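Local coordinates for mandelate racemase/muconate lactonizing enzyme family protein (Roseovarius nubinhibens ISM, PDB 3U4F) that binds magnesium in an enolase-superfamily barrel and probably acts as a hydro-lyase, at residues A309-M319 against L332-Y342. Numbering follows the deposited sequence.
Sequences ANLSLVTLFTM and LEFSIEGEDYY. With GAI (guanidine), chain F.
Tyr342 reaches the loop before helix 313-319 with its ring and hydroxyl. From CB the ring runs beside Asn310, whose CB lies over one face, 3.9 Å from the centroid of the Tyr342 ring and 18° off its normal, a CH-pi contact; Tyr341 CD2 sits over the other face, and Ser335 OG lies in plane at the edge. CE2 and CZ skirt the Ala309 carbonyl, and the tip, OH, donates to Ala309 O at a very short 2.5 Å. A phenylalanine in its place would probably keep the Asn310 contact but leave the Ala309 carbonyl without this donor.

Asn310 OD1 accepts from Ser312 N, closing an Asx turn, and from Ser312 OG, both in its carbonyl plane; Ser312 is the helix N-cap. Leu311 CD2 covers a face of the Phe334 ring, the side chains crossing at about a right angle. A water gives hydrogen bonds to Thr315 OG1 and Glu333 O and accepts from Ser335 N, bridging helix and strand. With CG anti to the backbone N (chi1 172°), Leu332 puts CD2 tightly against Met319 CG, at 3.5 Å. Glu333 lines the guanidine pocket, OE2 accepting from guanidine N1 and meeting Ser139 OG; its side chain, about 5 Å from the bound magnesium, faces the active site.

Helix 313-319 runs nearly antiparallel to barrel strand 332-335, axes 8.8 Å apart at the closest, while strand 132-139 pairs in parallel with that strand.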
loop_
_atom_site.group_PDB
_atom_site.type_symbol
_atom_site.label_atom_id
_atom_site.label_comp_id
_atom_site.label_asym_id
_atom_site.label_seq_id
_atom_site.Cartn_x
_atom_site.Cartn_y
_atom_site.Cartn_z
ATOM N N ALA A 309 -6.482 17.743 5.342
ATOM C CA ALA A 309 -7.265 18.319 4.266
ATOM C C ALA A 309 -8.795 18.343 4.450
ATOM O O ALA A 309 -9.542 18.601 3.503
ATOM C CB ALA A 309 -6.889 17.667 2.966
ATOM N N ASN A 310 -9.262 18.043 5.653
ATOM C CA ASN A 310 -10.653 18.305 5.969
ATOM C C ASN A 310 -10.761 18.520 7.465
ATOM O O ASN A 310 -9.762 18.380 8.192
ATOM C CB ASN A 310 -11.556 17.170 5.536
ATOM C CG ASN A 310 -11.109 15.863 6.076
ATOM O OD1 ASN A 310 -11.112 15.636 7.281
ATOM N ND2 ASN A 310 -10.703 14.973 5.176
ATOM N N LEU A 311 -11.971 18.855 7.896
ATOM C CA LEU A 311 -12.222 19.148 9.307
ATOM C C LEU A 311 -12.880 17.999 10.053
ATOM O O LEU A 311 -13.710 18.212 10.973
ATOM C CB LEU A 311 -13.019 20.453 9.464
ATOM C CG LEU A 311 -12.297 21.683 8.902
ATOM C CD1 LEU A 311 -13.174 22.986 8.940
ATOM C CD2 LEU A 311 -10.892 21.831 9.538
ATOM N N SER A 312 -12.526 16.772 9.656
ATOM C CA SER A 312 -12.628 15.637 10.575
ATOM C C SER A 312 -11.583 15.883 11.674
ATOM O O SER A 312 -11.027 16.982 11.757
ATOM C CB SER A 312 -12.337 14.295 9.878
ATOM O OG SER A 312 -10.965 14.171 9.539
ATOM N N LEU A 313 -11.282 14.885 12.498
ATOM C CA LEU A 313 -10.284 15.100 13.588
ATOM C C LEU A 313 -8.823 15.233 13.127
ATOM O O LEU A 313 -7.954 15.618 13.913
ATOM C CB LEU A 313 -10.395 14.026 14.685
ATOM C CG LEU A 313 -11.702 14.057 15.495
ATOM C CD1 LEU A 313 -11.688 12.917 16.462
ATOM C CD2 LEU A 313 -11.775 15.386 16.240
ATOM N N VAL A 314 -8.549 14.931 11.858
ATOM C CA VAL A 314 -7.185 15.023 11.361
ATOM C C VAL A 314 -6.590 16.411 11.601
ATOM O O VAL A 314 -5.431 16.521 11.980
ATOM C CB VAL A 314 -7.075 14.579 9.862
ATOM C CG1 VAL A 314 -7.769 15.602 8.940
ATOM C CG2 VAL A 314 -5.617 14.354 9.475
ATOM N N THR A 315 -7.405 17.446 11.461
ATOM C CA THR A 315 -6.918 18.812 11.712
ATOM C C THR A 315 -6.540 19.021 13.188
ATOM O O THR A 315 -5.429 19.534 13.499
ATOM C CB THR A 315 -7.873 19.846 11.127
ATOM O OG1 THR A 315 -7.948 19.623 9.715
ATOM C CG2 THR A 315 -7.371 21.259 11.355
ATOM N N LEU A 316 -7.423 18.599 14.086
ATOM C CA LEU A 316 -7.155 18.681 15.522
ATOM C C LEU A 316 -5.926 17.890 15.947
ATOM O O LEU A 316 -5.098 18.376 16.738
ATOM C CB LEU A 316 -8.382 18.222 16.337
ATOM C CG LEU A 316 -8.243 18.284 17.872
ATOM C CD1 LEU A 316 -7.848 19.731 18.343
ATOM C CD2 LEU A 316 -9.556 17.853 18.509
ATOM N N PHE A 317 -5.786 16.673 15.417
ATOM C CA PHE A 317 -4.628 15.849 15.743
ATOM C C PHE A 317 -3.342 16.569 15.347
ATOM O O PHE A 317 -2.341 16.524 16.078
ATOM C CB PHE A 317 -4.665 14.497 15.020
ATOM C CG PHE A 317 -5.838 13.591 15.390
ATOM C CD1 PHE A 317 -6.523 13.716 16.591
ATOM C CD2 PHE A 317 -6.241 12.591 14.504
ATOM C CE1 PHE A 317 -7.634 12.851 16.913
ATOM C CE2 PHE A 317 -7.320 11.709 14.820
ATOM C CZ PHE A 317 -7.993 11.824 16.026
ATOM N N THR A 318 -3.379 17.222 14.189
ATOM C CA THR A 318 -2.220 17.964 13.684
ATOM C C THR A 318 -1.923 19.197 14.572
ATOM O O THR A 318 -0.752 19.503 14.854
ATOM C CB THR A 318 -2.482 18.421 12.250
ATOM O OG1 THR A 318 -2.793 17.268 11.428
ATOM C CG2 THR A 318 -1.257 19.126 11.695
HETATM N N MSE A 319 -2.980 19.873 15.025
HETATM C CA MSE A 319 -2.820 20.986 15.981
HETATM C C MSE A 319 -2.081 20.537 17.222
HETATM O O MSE A 319 -1.113 21.177 17.627
HETATM C CB MSE A 319 -4.187 21.569 16.343
HETATM C CG MSE A 319 -4.823 22.355 15.227
HETATM SE SE MSE A 319 -6.748 22.583 15.466
HETATM C CE MSE A 319 -6.821 23.389 17.293
ATOM N N LEU A 332 -0.529 25.354 10.353
ATOM C CA LEU A 332 -1.528 24.302 10.234
ATOM C C LEU A 332 -2.278 24.451 8.909
ATOM O O LEU A 332 -2.843 25.508 8.657
ATOM C CB LEU A 332 -2.522 24.509 11.383
ATOM C CG LEU A 332 -3.782 23.641 11.374
ATOM C CD1 LEU A 332 -3.387 22.231 11.812
ATOM C CD2 LEU A 332 -4.865 24.226 12.301
ATOM N N GLU A 333 -2.332 23.384 8.100
ATOM C CA GLU A 333 -3.237 23.359 6.949
ATOM C C GLU A 333 -4.695 23.382 7.406
ATOM O O GLU A 333 -5.126 22.509 8.146
ATOM C CB GLU A 333 -3.023 22.116 6.092
ATOM C CG GLU A 333 -3.929 22.199 4.858
ATOM C CD GLU A 333 -3.632 21.187 3.806
ATOM O OE1 GLU A 333 -2.946 20.193 4.101
ATOM O OE2 GLU A 333 -4.103 21.420 2.663
ATOM N N PHE A 334 -5.443 24.379 6.956
ATOM C CA PHE A 334 -6.807 24.555 7.418
ATOM C C PHE A 334 -7.708 24.688 6.214
ATOM O O PHE A 334 -7.733 25.732 5.557
ATOM C CB PHE A 334 -6.946 25.793 8.306
ATOM C CG PHE A 334 -8.282 25.854 9.019
ATOM C CD1 PHE A 334 -8.454 25.224 10.257
ATOM C CD2 PHE A 334 -9.362 26.520 8.436
ATOM C CE1 PHE A 334 -9.697 25.254 10.902
ATOM C CE2 PHE A 334 -10.624 26.542 9.068
ATOM C CZ PHE A 334 -10.784 25.930 10.292
ATOM N N SER A 335 -8.458 23.626 5.919
ATOM C CA SER A 335 -9.368 23.659 4.761
ATOM C C SER A 335 -10.467 24.725 4.917
ATOM O O SER A 335 -11.193 24.762 5.928
ATOM C CB SER A 335 -10.059 22.304 4.528
ATOM O OG SER A 335 -10.972 22.456 3.439
ATOM N N ILE A 336 -10.582 25.582 3.910
ATOM C CA ILE A 336 -11.600 26.607 3.919
ATOM C C ILE A 336 -12.832 26.283 3.036
ATOM O O ILE A 336 -13.676 27.147 2.788
ATOM C CB ILE A 336 -11.024 28.030 3.648
ATOM C CG1 ILE A 336 -10.112 28.083 2.404
ATOM C CG2 ILE A 336 -10.301 28.540 4.916
ATOM C CD1 ILE A 336 -10.833 27.845 1.072
ATOM N N GLU A 337 -12.961 25.032 2.608
ATOM C CA GLU A 337 -14.103 24.666 1.761
ATOM C C GLU A 337 -15.392 24.620 2.594
ATOM O O GLU A 337 -15.344 24.267 3.762
ATOM C CB GLU A 337 -13.843 23.350 1.041
ATOM C CG GLU A 337 -12.574 23.366 0.131
ATOM C CD GLU A 337 -12.605 24.418 -0.974
ATOM O OE1 GLU A 337 -13.698 24.917 -1.278
ATOM O OE2 GLU A 337 -11.535 24.727 -1.555
ATOM N N GLY A 338 -16.524 25.010 2.010
ATOM C CA GLY A 338 -17.811 24.952 2.734
ATOM C C GLY A 338 -18.505 23.593 2.666
ATOM O O GLY A 338 -17.885 22.578 2.359
ATOM N N GLU A 339 -19.811 23.567 2.954
ATOM C CA GLU A 339 -20.600 22.305 2.931
ATOM C C GLU A 339 -20.982 21.833 1.550
ATOM O O GLU A 339 -21.295 20.652 1.384
ATOM C CB GLU A 339 -21.881 22.403 3.762
ATOM C CG GLU A 339 -21.657 22.397 5.253
ATOM C CD GLU A 339 -21.129 23.729 5.776
ATOM O OE1 GLU A 339 -20.846 24.642 4.955
ATOM O OE2 GLU A 339 -20.991 23.859 7.015
ATOM N N ASP A 340 -20.973 22.717 0.557
ATOM C CA ASP A 340 -21.045 22.235 -0.828
ATOM C C ASP A 340 -20.110 21.017 -0.902
ATOM O O ASP A 340 -20.477 19.948 -1.425
ATOM C CB ASP A 340 -20.655 23.322 -1.881
ATOM C CG ASP A 340 -19.146 23.751 -1.821
ATOM O OD1 ASP A 340 -18.701 24.228 -0.740
ATOM O OD2 ASP A 340 -18.414 23.637 -2.848
ATOM N N TYR A 341 -18.942 21.181 -0.279
ATOM C CA TYR A 341 -17.765 20.393 -0.566
ATOM C C TYR A 341 -17.603 19.121 0.260
ATOM O O TYR A 341 -17.192 18.093 -0.275
ATOM C CB TYR A 341 -16.521 21.273 -0.378
ATOM C CG TYR A 341 -15.325 20.708 -1.070
ATOM C CD1 TYR A 341 -15.110 20.931 -2.430
ATOM C CD2 TYR A 341 -14.415 19.921 -0.380
ATOM C CE1 TYR A 341 -14.017 20.388 -3.071
ATOM C CE2 TYR A 341 -13.327 19.372 -1.020
ATOM C CZ TYR A 341 -13.131 19.616 -2.357
ATOM O OH TYR A 341 -12.050 19.064 -2.964
ATOM N N TYR A 342 -17.870 19.229 1.563
ATOM C CA TYR A 342 -17.689 18.138 2.526
ATOM C C TYR A 342 -19.010 18.000 3.307
ATOM O O TYR A 342 -19.070 18.378 4.465
ATOM C CB TYR A 342 -16.531 18.465 3.525
ATOM C CG TYR A 342 -15.081 18.441 3.004
ATOM C CD1 TYR A 342 -14.595 17.329 2.326
ATOM C CD2 TYR A 342 -14.184 19.523 3.241
ATOM C CE1 TYR A 342 -13.274 17.266 1.856
ATOM C CE2 TYR A 342 -12.818 19.480 2.769
ATOM C CZ TYR A 342 -12.389 18.332 2.080
ATOM O OH TYR A 342 -11.086 18.207 1.582
HETATM C C GAI F . -3.099 19.240 0.226
HETATM N N1 GAI F . -4.250 19.653 0.688
HETATM N N2 GAI F . -2.943 18.410 -0.866
HETATM N N3 GAI F . -1.960 19.580 0.853
HETATM O O HOH W 1 -8.007 21.314 7.354
#